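Local coordinates for protein 4-amino-4-deoxychorismate lyase (Legionella pneumophila, PDB 3LUL) that belongs to the class IV aminotransferase family of pyridoxal-phosphate enzymes and carries its cofactor on a modified lysine, at residues 186-191 against 257-262; 204-209 against 232-237; 244-249 against 253-258. One frame throughout, in Å; residues are numbered along the deposited sequence.

Contact 1: 186-191 against 257-262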
loop_
_atom_site.group_PDB
_atom_site.type_symbol
_atom_site.label_atom_id
_atom_site.label_comp_id
_atom_site.label_asym_id
_atom_site.label_seq_id
_atom_site.Cartn_x
_atom_site.Cartn_y
_atom_site.Cartn_z
ATOM N N ASN B 186 -4.531 -36.930 -5.898
ATOM C CA ASN B 186 -3.363 -36.820 -6.781
ATOM C C ASN B 186 -3.460 -35.793 -7.898
ATOM O O ASN B 186 -2.739 -35.882 -8.900
ATOM C CB ASN B 186 -3.014 -38.193 -7.383
ATOM C CG ASN B 186 -2.613 -39.194 -6.338
ATOM O OD1 ASN B 186 -2.060 -38.826 -5.309
ATOM N ND2 ASN B 186 -2.861 -40.483 -6.613
ATOM N N ILE B 187 -4.360 -34.840 -7.741
ATOM C CA ILE B 187 -4.514 -33.746 -8.694
ATOM C C ILE B 187 -4.170 -32.449 -7.977
ATOM O O ILE B 187 -4.572 -32.249 -6.822
ATOM C CB ILE B 187 -5.963 -33.663 -9.248
ATOM C CG1 ILE B 187 -6.314 -34.981 -9.982
ATOM C CG2 ILE B 187 -6.126 -32.415 -10.148
ATOM C CD1 ILE B 187 -7.806 -35.276 -10.086
ATOM N N LEU B 188 -3.408 -31.604 -8.678
ATOM C CA LEU B 188 -2.949 -30.318 -8.155
ATOM C C LEU B 188 -3.975 -29.250 -8.520
ATOM O O LEU B 188 -4.438 -29.223 -9.641
ATOM C CB LEU B 188 -1.598 -29.943 -8.754
ATOM C CG LEU B 188 -0.403 -30.663 -8.152
ATOM C CD1 LEU B 188 0.665 -30.968 -9.225
ATOM C CD2 LEU B 188 0.156 -29.845 -6.984
ATOM N N TYR B 189 -4.290 -28.356 -7.578
ATOM C CA TYR B 189 -5.192 -27.230 -7.810
ATOM C C TYR B 189 -4.513 -25.938 -7.296
ATOM O O TYR B 189 -3.755 -25.967 -6.312
ATOM C CB TYR B 189 -6.514 -27.438 -7.080
ATOM C CG TYR B 189 -7.295 -28.650 -7.515
ATOM C CD1 TYR B 189 -7.066 -29.901 -6.928
ATOM C CD2 TYR B 189 -8.248 -28.561 -8.514
ATOM C CE1 TYR B 189 -7.787 -31.051 -7.347
ATOM C CE2 TYR B 189 -8.980 -29.681 -8.915
ATOM C CZ TYR B 189 -8.737 -30.920 -8.329
ATOM O OH TYR B 189 -9.450 -31.998 -8.694
ATOM N N THR B 190 -4.759 -24.830 -7.974
ATOM C CA THR B 190 -4.240 -23.542 -7.549
ATOM C C THR B 190 -5.165 -22.424 -8.052
ATOM O O THR B 190 -5.816 -22.580 -9.078
ATOM C CB THR B 190 -2.790 -23.361 -8.033
ATOM O OG1 THR B 190 -2.181 -22.316 -7.296
ATOM C CG2 THR B 190 -2.702 -23.082 -9.555
ATOM N N PRO B 191 -5.301 -21.339 -7.280
ATOM C CA PRO B 191 -6.176 -20.261 -7.758
ATOM C C PRO B 191 -5.782 -19.731 -9.134
ATOM O O PRO B 191 -4.585 -19.724 -9.490
ATOM C CB PRO B 191 -5.991 -19.196 -6.665
ATOM C CG PRO B 191 -5.881 -20.001 -5.439
ATOM C CD PRO B 191 -4.968 -21.145 -5.856
ATOM N N HIS B 257 3.437 -35.747 0.732
ATOM C CA HIS B 257 2.816 -36.248 -0.476
ATOM C C HIS B 257 3.907 -36.474 -1.488
ATOM O O HIS B 257 4.791 -35.645 -1.626
ATOM C CB HIS B 257 1.762 -35.272 -1.015
ATOM C CG HIS B 257 0.755 -35.909 -1.920
ATOM N ND1 HIS B 257 1.049 -36.306 -3.212
ATOM C CD2 HIS B 257 -0.529 -36.269 -1.702
ATOM C CE1 HIS B 257 -0.028 -36.843 -3.757
ATOM N NE2 HIS B 257 -0.999 -36.830 -2.860
ATOM N N PRO B 258 3.857 -37.605 -2.209
ATOM C CA PRO B 258 4.876 -37.842 -3.248
ATOM C C PRO B 258 4.953 -36.758 -4.325
ATOM O O PRO B 258 6.042 -36.480 -4.864
ATOM C CB PRO B 258 4.486 -39.207 -3.854
ATOM C CG PRO B 258 3.337 -39.712 -3.081
ATOM C CD PRO B 258 2.900 -38.725 -2.063
ATOM N N ILE B 259 3.815 -36.131 -4.636
ATOM C CA ILE B 259 3.788 -35.049 -5.608
ATOM C C ILE B 259 4.633 -33.869 -5.142
ATOM O O ILE B 259 5.393 -33.304 -5.913
ATOM C CB ILE B 259 2.340 -34.612 -5.909
ATOM C CG1 ILE B 259 1.615 -35.733 -6.695
ATOM C CG2 ILE B 259 2.275 -33.248 -6.670
ATOM C CD1 ILE B 259 0.134 -35.393 -7.100
ATOM N N ILE B 260 4.558 -33.571 -3.858
ATOM C CA ILE B 260 5.366 -32.486 -3.274
ATOM C C ILE B 260 6.866 -32.821 -3.375
ATOM O O ILE B 260 7.666 -31.962 -3.789
ATOM C CB ILE B 260 4.969 -32.173 -1.823
ATOM C CG1 ILE B 260 3.502 -31.688 -1.778
ATOM C CG2 ILE B 260 5.935 -31.108 -1.215
ATOM C CD1 ILE B 260 2.922 -31.443 -0.364
ATOM N N ASP B 261 7.262 -34.048 -3.047
ATOM C CA ASP B 261 8.684 -34.406 -3.183
ATOM C C ASP B 261 9.192 -34.325 -4.623
ATOM O O ASP B 261 10.298 -33.839 -4.865
ATOM C CB ASP B 261 8.993 -35.786 -2.609
ATOM C CG ASP B 261 8.663 -35.878 -1.134
ATOM O OD1 ASP B 261 9.086 -34.988 -0.382
ATOM O OD2 ASP B 261 7.969 -36.824 -0.738
ATOM N N LYS B 262 8.371 -34.762 -5.564
ATOM C CA LYS B 262 8.707 -34.652 -6.979
ATOM C C LYS B 262 8.879 -33.180 -7.404
ATOM O O LYS B 262 9.835 -32.831 -8.085
ATOM C CB LYS B 262 7.640 -35.318 -7.861
ATOM C CG LYS B 262 8.008 -35.236 -9.342
ATOM C CD LYS B 262 7.286 -36.239 -10.223
ATOM C CE LYS B 262 7.891 -36.240 -11.633
ATOM N NZ LYS B 262 7.200 -37.145 -12.577
HETATM O O HOH W 1 -3.814 -37.442 -3.122
#
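I259 reaches from the first turn of helix 258-269 to the start of strand 187-190, where its two branches find different partners. CG2 lies 3.8 Å from CD1 of L188; the CG1-CD1 arm of I259 goes off at about a right angle to CG2 and ends 3.4 Å from the carbonyl O of N186. The second torsion of I259 (chi2 -178°) is fully extended, and that stretch carries CD1 out to the peptide. The forked end of L188 closes round the single methyl CG2, the two side chains passing antiparallel. L188 also packs on I183 and F234, which places this apolar patch at the edge of the core between helix and sheet.

Beside it lies a polar group of contacts. H257 is the N-cap of the helix and uses both ring nitrogens. ND1 accepts from the backbone N of I259 at 3.1 Å, the donor almost exactly in the ring plane, while NE2 shares a water with the backbone N of N186; that water lies 2.9 Å from H257 NE2 and accepts from the backbone N-H of N186. The ring swings back over the helix start because CG stands anti to the backbone N (chi1 -159°). N186 OD1 comes to the ring edge, 3.2 Å from H257 CE1, with amide and ring planes 79° apart. N186 itself sits in the tight turn between strands 179-184 and 187-190, with positive phi.

With I259 N held by ND1, the ring is fixed in rotation, and its far edge is turned to the turn at N186. The chemistry thus implies a small apolar pair next to a water-mediated polar link, with one histidine tying the helix start to that turn.

Contact 2: 204-209 against 232-237; sequences ARLISH and AVFLTN
L206 points from helix 201-212 onto strand 232-237, a helix-on-sheet packing within the cofactor-binding fold of the class IV aminotransferases. Three buried residues, L206, F234 and T236, make the whole contact, with no hydrogen bond between the segments. L206 gives up the most surface: with CG anti to the backbone N (chi1 -169°), its branch stretches off the helix and drives CD1 between the two strand residues. F234 and T236 are two apart on the strand and so present their side chains on the same face of the sheet. The phenylalanine ring reaches out to meet the oncoming leucine, and CD1 arrives at the rim of the ring, in its plane, rather than over a face. The ring of F234 also lies parallel to that of F181 on the neighbouring strand 179-184, and I260 of helix 258-269 packs on it. T236 approaches across the leucine, and its rotamer (chi1 64°) turns the methyl CG2 to L206. A second conformer of L206 is deposited, for which the distances may differ; in the one described here, CD1 lies 3.7 Å from F234 CE1 and 3.8 Å from T236 CG2.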
loop_
_atom_site.group_PDB
_atom_site.type_symbol
_atom_site.label_atom_id
_atom_site.label_comp_id
_atom_site.label_asym_id
_atom_site.label_seq_id
_atom_site.Cartn_x
_atom_site.Cartn_y
_atom_site.Cartn_z
ATOM N N ALA B 204 4.376 -20.237 -11.647
ATOM C CA ALA B 204 4.458 -20.430 -13.104
ATOM C C ALA B 204 5.391 -21.582 -13.496
ATOM O O ALA B 204 5.070 -22.384 -14.394
ATOM C CB ALA B 204 4.929 -19.116 -13.777
ATOM N N ARG B 205 6.554 -21.653 -12.840
ATOM C CA ARG B 205 7.539 -22.727 -13.097
ATOM C C ARG B 205 6.964 -24.092 -12.741
ATOM O O ARG B 205 7.134 -25.062 -13.481
ATOM C CB ARG B 205 8.831 -22.512 -12.304
ATOM C CG ARG B 205 9.713 -21.333 -12.789
ATOM C CD ARG B 205 10.763 -21.035 -11.728
ATOM N NE ARG B 205 11.544 -22.240 -11.444
ATOM C CZ ARG B 205 12.156 -22.523 -10.290
ATOM N NH1 ARG B 205 12.149 -21.679 -9.264
ATOM N NH2 ARG B 205 12.828 -23.672 -10.177
ATOM N N LEU B 206 6.270 -24.154 -11.615
ATOM C CA LEU B 206 5.673 -25.400 -11.144
ATOM C C LEU B 206 4.618 -25.907 -12.139
ATOM O O LEU B 206 4.605 -27.078 -12.501
ATOM C CB LEU B 206 5.079 -25.190 -9.745
ATOM C CG LEU B 206 4.621 -26.405 -8.958
ATOM C CD1 LEU B 206 4.632 -26.058 -7.502
ATOM C CD2 LEU B 206 3.253 -26.905 -9.401
ATOM N N ILE B 207 3.751 -25.008 -12.595
ATOM C CA ILE B 207 2.753 -25.347 -13.612
ATOM C C ILE B 207 3.410 -25.888 -14.896
ATOM O O ILE B 207 2.974 -26.902 -15.420
ATOM C CB ILE B 207 1.807 -24.155 -13.898
ATOM C CG1 ILE B 207 0.942 -23.874 -12.666
ATOM C CG2 ILE B 207 0.878 -24.436 -15.093
ATOM C CD1 ILE B 207 0.218 -22.541 -12.707
ATOM N N SER B 208 4.471 -25.235 -15.356
ATOM C CA SER B 208 5.220 -25.680 -16.545
ATOM C C SER B 208 5.772 -27.080 -16.351
ATOM O O SER B 208 5.610 -27.931 -17.210
ATOM C CB SER B 208 6.371 -24.716 -16.879
ATOM O OG SER B 208 5.886 -23.499 -17.400
ATOM N N HIS B 209 6.442 -27.313 -15.222
ATOM C CA HIS B 209 6.922 -28.647 -14.883
ATOM C C HIS B 209 5.818 -29.708 -14.919
ATOM O O HIS B 209 6.039 -30.799 -15.431
ATOM C CB HIS B 209 7.602 -28.693 -13.500
ATOM C CG HIS B 209 9.004 -28.163 -13.497
ATOM N ND1 HIS B 209 10.004 -28.708 -14.268
ATOM C CD2 HIS B 209 9.572 -27.147 -12.802
ATOM C CE1 HIS B 209 11.122 -28.034 -14.069
ATOM N NE2 HIS B 209 10.887 -27.077 -13.186
ATOM N N ALA B 232 -3.339 -32.400 0.858
ATOM C CA ALA B 232 -2.207 -31.586 1.282
ATOM C C ALA B 232 -2.359 -30.218 0.697
ATOM O O ALA B 232 -3.071 -30.046 -0.292
ATOM C CB ALA B 232 -0.888 -32.160 0.818
ATOM N N VAL B 233 -1.637 -29.291 1.311
ATOM C CA VAL B 233 -1.653 -27.900 0.948
ATOM C C VAL B 233 -0.235 -27.430 1.078
ATOM O O VAL B 233 0.476 -27.771 2.054
ATOM C CB VAL B 233 -2.523 -27.035 1.883
ATOM C CG1 VAL B 233 -2.481 -25.584 1.467
ATOM C CG2 VAL B 233 -4.006 -27.553 1.906
ATOM N N PHE B 234 0.187 -26.601 0.136
ATOM C CA PHE B 234 1.584 -26.044 0.189
ATOM C C PHE B 234 1.685 -24.687 -0.503
ATOM O O PHE B 234 0.806 -24.276 -1.258
ATOM C CB PHE B 234 2.623 -27.047 -0.364
ATOM C CG PHE B 234 2.563 -27.271 -1.859
ATOM C CD1 PHE B 234 3.208 -26.407 -2.737
ATOM C CD2 PHE B 234 1.841 -28.340 -2.388
ATOM C CE1 PHE B 234 3.174 -26.638 -4.109
ATOM C CE2 PHE B 234 1.788 -28.576 -3.770
ATOM C CZ PHE B 234 2.444 -27.734 -4.625
ATOM N N LEU B 235 2.755 -23.969 -0.204
ATOM C CA LEU B 235 2.950 -22.605 -0.715
ATOM C C LEU B 235 4.209 -22.508 -1.556
ATOM O O LEU B 235 5.110 -23.312 -1.393
ATOM C CB LEU B 235 3.101 -21.654 0.445
ATOM C CG LEU B 235 2.024 -21.731 1.531
ATOM C CD1 LEU B 235 2.404 -20.822 2.720
ATOM C CD2 LEU B 235 0.669 -21.357 0.966
ATOM N N THR B 236 4.282 -21.499 -2.416
ATOM C CA THR B 236 5.426 -21.344 -3.291
ATOM C C THR B 236 5.866 -19.881 -3.324
ATOM O O THR B 236 5.038 -18.970 -3.374
ATOM C CB THR B 236 5.120 -21.815 -4.763
ATOM O OG1 THR B 236 4.107 -20.983 -5.352
ATOM C CG2 THR B 236 4.634 -23.292 -4.831
ATOM N N ASN B 237 7.175 -19.681 -3.305
ATOM C CA ASN B 237 7.788 -18.408 -3.644
ATOM C C ASN B 237 9.268 -18.598 -3.989
ATOM O O ASN B 237 9.800 -19.701 -3.852
ATOM C CB ASN B 237 7.562 -17.336 -2.569
ATOM C CG ASN B 237 8.268 -17.620 -1.250
ATOM O OD1 ASN B 237 9.250 -18.353 -1.191
ATOM N ND2 ASN B 237 7.777 -16.996 -0.177
#

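Contact 3: 244-249 against 253-258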
loop_
_atom_site.group_PDB
_atom_site.type_symbol
_atom_site.label_atom_id
_atom_site.label_comp_id
_atom_site.label_asym_id
_atom_site.label_seq_id
_atom_site.Cartn_x
_atom_site.Cartn_y
_atom_site.Cartn_z
ATOM N N ARG B 244 5.618 -26.550 3.050
ATOM C CA ARG B 244 4.493 -27.405 3.389
ATOM C C ARG B 244 3.621 -26.698 4.398
ATOM O O ARG B 244 4.125 -25.948 5.233
ATOM C CB ARG B 244 4.997 -28.741 3.958
ATOM C CG ARG B 244 5.816 -29.559 2.981
ATOM C CD ARG B 244 6.551 -30.686 3.690
ATOM N NE ARG B 244 7.582 -31.288 2.831
ATOM C CZ ARG B 244 7.426 -32.336 2.010
ATOM N NH1 ARG B 244 6.270 -32.981 1.907
ATOM N NH2 ARG B 244 8.462 -32.766 1.289
ATOM N N VAL B 245 2.319 -26.946 4.311
ATOM C CA VAL B 245 1.327 -26.345 5.219
ATOM C C VAL B 245 0.785 -27.404 6.184
ATOM O O VAL B 245 0.272 -28.436 5.771
ATOM C CB VAL B 245 0.182 -25.669 4.440
ATOM C CG1 VAL B 245 -0.953 -25.172 5.395
ATOM C CG2 VAL B 245 0.716 -24.504 3.591
ATOM N N LEU B 246 0.945 -27.134 7.473
ATOM C CA LEU B 246 0.482 -28.011 8.543
ATOM C C LEU B 246 -0.986 -27.788 8.845
ATOM O O LEU B 246 -1.704 -28.734 9.138
ATOM C CB LEU B 246 1.315 -27.820 9.819
ATOM C CG LEU B 246 0.905 -28.634 11.071
ATOM C CD1 LEU B 246 0.877 -30.135 10.813
ATOM C CD2 LEU B 246 1.836 -28.316 12.233
ATOM N N SER B 247 -1.443 -26.547 8.770
ATOM C CA SER B 247 -2.802 -26.234 9.176
ATOM C C SER B 247 -3.319 -24.925 8.623
ATOM O O SER B 247 -2.536 -24.012 8.380
ATOM C CB SER B 247 -2.921 -26.205 10.704
ATOM O OG SER B 247 -2.094 -25.202 11.305
ATOM N N LEU B 248 -4.650 -24.844 8.499
ATOM C CA LEU B 248 -5.373 -23.595 8.230
ATOM C C LEU B 248 -6.449 -23.462 9.315
ATOM O O LEU B 248 -7.318 -24.326 9.409
ATOM C CB LEU B 248 -6.036 -23.609 6.855
ATOM C CG LEU B 248 -6.948 -22.409 6.539
ATOM C CD1 LEU B 248 -6.195 -21.027 6.596
ATOM C CD2 LEU B 248 -7.667 -22.619 5.228
ATOM N N ASP B 249 -6.386 -22.390 10.112
ATOM C CA ASP B 249 -7.335 -22.189 11.221
ATOM C C ASP B 249 -7.320 -23.456 12.097
ATOM O O ASP B 249 -6.249 -23.889 12.530
ATOM C CB ASP B 249 -8.714 -21.837 10.636
ATOM C CG ASP B 249 -8.670 -20.610 9.732
ATOM O OD1 ASP B 249 -8.038 -19.617 10.136
ATOM O OD2 ASP B 249 -9.298 -20.610 8.646
ATOM N N PHE B 253 -3.518 -30.744 8.344
ATOM C CA PHE B 253 -3.284 -31.546 7.162
ATOM C C PHE B 253 -2.090 -32.479 7.331
ATOM O O PHE B 253 -1.135 -32.175 8.060
ATOM C CB PHE B 253 -2.961 -30.630 5.981
ATOM C CG PHE B 253 -4.013 -29.586 5.719
ATOM C CD1 PHE B 253 -5.216 -29.946 5.133
ATOM C CD2 PHE B 253 -3.782 -28.257 6.029
ATOM C CE1 PHE B 253 -6.189 -28.998 4.880
ATOM C CE2 PHE B 253 -4.735 -27.309 5.778
ATOM C CZ PHE B 253 -5.961 -27.695 5.219
ATOM N N GLU B 254 -2.136 -33.600 6.612
ATOM C CA GLU B 254 -0.939 -34.371 6.336
ATOM C C GLU B 254 0.004 -33.500 5.489
ATOM O O GLU B 254 -0.427 -32.910 4.491
ATOM C CB GLU B 254 -1.305 -35.661 5.584
ATOM C CG GLU B 254 -0.124 -36.466 5.089
ATOM C CD GLU B 254 0.847 -36.821 6.202
ATOM O OE1 GLU B 254 0.428 -37.508 7.170
ATOM O OE2 GLU B 254 2.022 -36.405 6.112
ATOM N N VAL B 255 1.268 -33.409 5.908
ATOM C CA VAL B 255 2.261 -32.568 5.228
ATOM C C VAL B 255 3.043 -33.275 4.123
ATOM O O VAL B 255 3.644 -32.616 3.269
ATOM C CB VAL B 255 3.225 -31.905 6.226
ATOM C CG1 VAL B 255 2.446 -30.953 7.149
ATOM C CG2 VAL B 255 4.014 -32.935 7.018
ATOM N N ASN B 256 2.985 -34.601 4.094
ATOM C CA ASN B 256 3.724 -35.378 3.091
ATOM C C ASN B 256 2.845 -35.792 1.917
ATOM O O ASN B 256 1.671 -36.126 2.079
ATOM C CB ASN B 256 4.373 -36.608 3.743
ATOM C CG ASN B 256 5.478 -36.222 4.715
ATOM O OD1 ASN B 256 6.333 -35.367 4.412
ATOM N ND2 ASN B 256 5.434 -36.794 5.898
ATOM N N HIS B 257 3.437 -35.747 0.732
ATOM C CA HIS B 257 2.816 -36.248 -0.476
ATOM C C HIS B 257 3.907 -36.474 -1.488
ATOM O O HIS B 257 4.791 -35.645 -1.626
ATOM C CB HIS B 257 1.762 -35.272 -1.015
ATOM C CG HIS B 257 0.755 -35.909 -1.920
ATOM N ND1 HIS B 257 1.049 -36.306 -3.212
ATOM C CD2 HIS B 257 -0.529 -36.269 -1.702
ATOM C CE1 HIS B 257 -0.028 -36.843 -3.757
ATOM N NE2 HIS B 257 -0.999 -36.830 -2.860
ATOM N N PRO B 258 3.857 -37.605 -2.209
ATOM C CA PRO B 258 4.876 -37.842 -3.248
ATOM C C PRO B 258 4.953 -36.758 -4.325
ATOM O O PRO B 258 6.042 -36.480 -4.864
ATOM C CB PRO B 258 4.486 -39.207 -3.854
ATOM C CG PRO B 258 3.337 -39.712 -3.081
ATOM C CD PRO B 258 2.900 -38.725 -2.063
HETATM O O HOH W 2 6.307 -35.863 1.078
HETATM O O HOH W 3 -0.263 -30.300 3.676
HETATM O O HOH W 4 2.459 -29.890 2.484
#
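R244 and V255 meet through a side-chain-to-backbone hydrogen bond between strand 241-248 and the loop that follows strand 251-252. R244 NH1 donates to the carbonyl O of V255 at 3.0 Å, with an N-H...O angle of 162°; the oxygen lies in the guanidinium plane, at its edge. The arginine is extended from CG to NE, which lays its aliphatic part alongside that carbonyl. N256 OD1 stands over a face of the guanidinium without bonding to it. NH1 also donates to a water shared with H257 N, while NH2 forms a salt bridge with D261 on the helix beyond, so the group is held from several sides.

One backbone bond joins the segments: F253 N to L246 O, 2.8 Å and nearly straight at 175°. Further along, the chains part enough for water to enter. One water lies within hydrogen-bonding distance of V245 O and E254 O, another of V255 O and, weakly, V245 N; each has more acceptors in reach than protons to give. Within the loop, E254 OE2 takes N256 N on its anti lone pair.

The apolar contacts come from F253 and V255. F253 tucks its ring along the strand, CE2 coming 3.7 Å from L248 N, with V245 CG1 and V233 nearby. V255 turns CG1 to the strand, 3.8 Å from L246 CA.

The segments run roughly antiparallel, 156° apart. Segment 253-258 continues the second strand of a beta-hairpin (241-248 with 251-252) into a loop with bound waters, leading to the H257-capped helix 258-269.

All three contacts gather on one side of the chain's centre and reach the same mixed sheet. Between centres, contacts 1 and 2 lie about 8 Å apart, contacts 1 and 3 about 11 Å, and contacts 2 and 3 about 14 Å. Contact 2 is nested within the loop that contact 1 closes, and contact 3 follows it; contacts 1 and 3 share H257 and P258 and are tied by the D261-R244 salt bridge. Neighbouring strands 232-237 and 241-248 join contacts 2 and 3. Contacts 1 and 3 set the start of helix 258-269 at the sheet, while contact 2 packs helix 201-212 on it. The helices touch through L206 and L263, and both cover F234, forming one layer over the sheet.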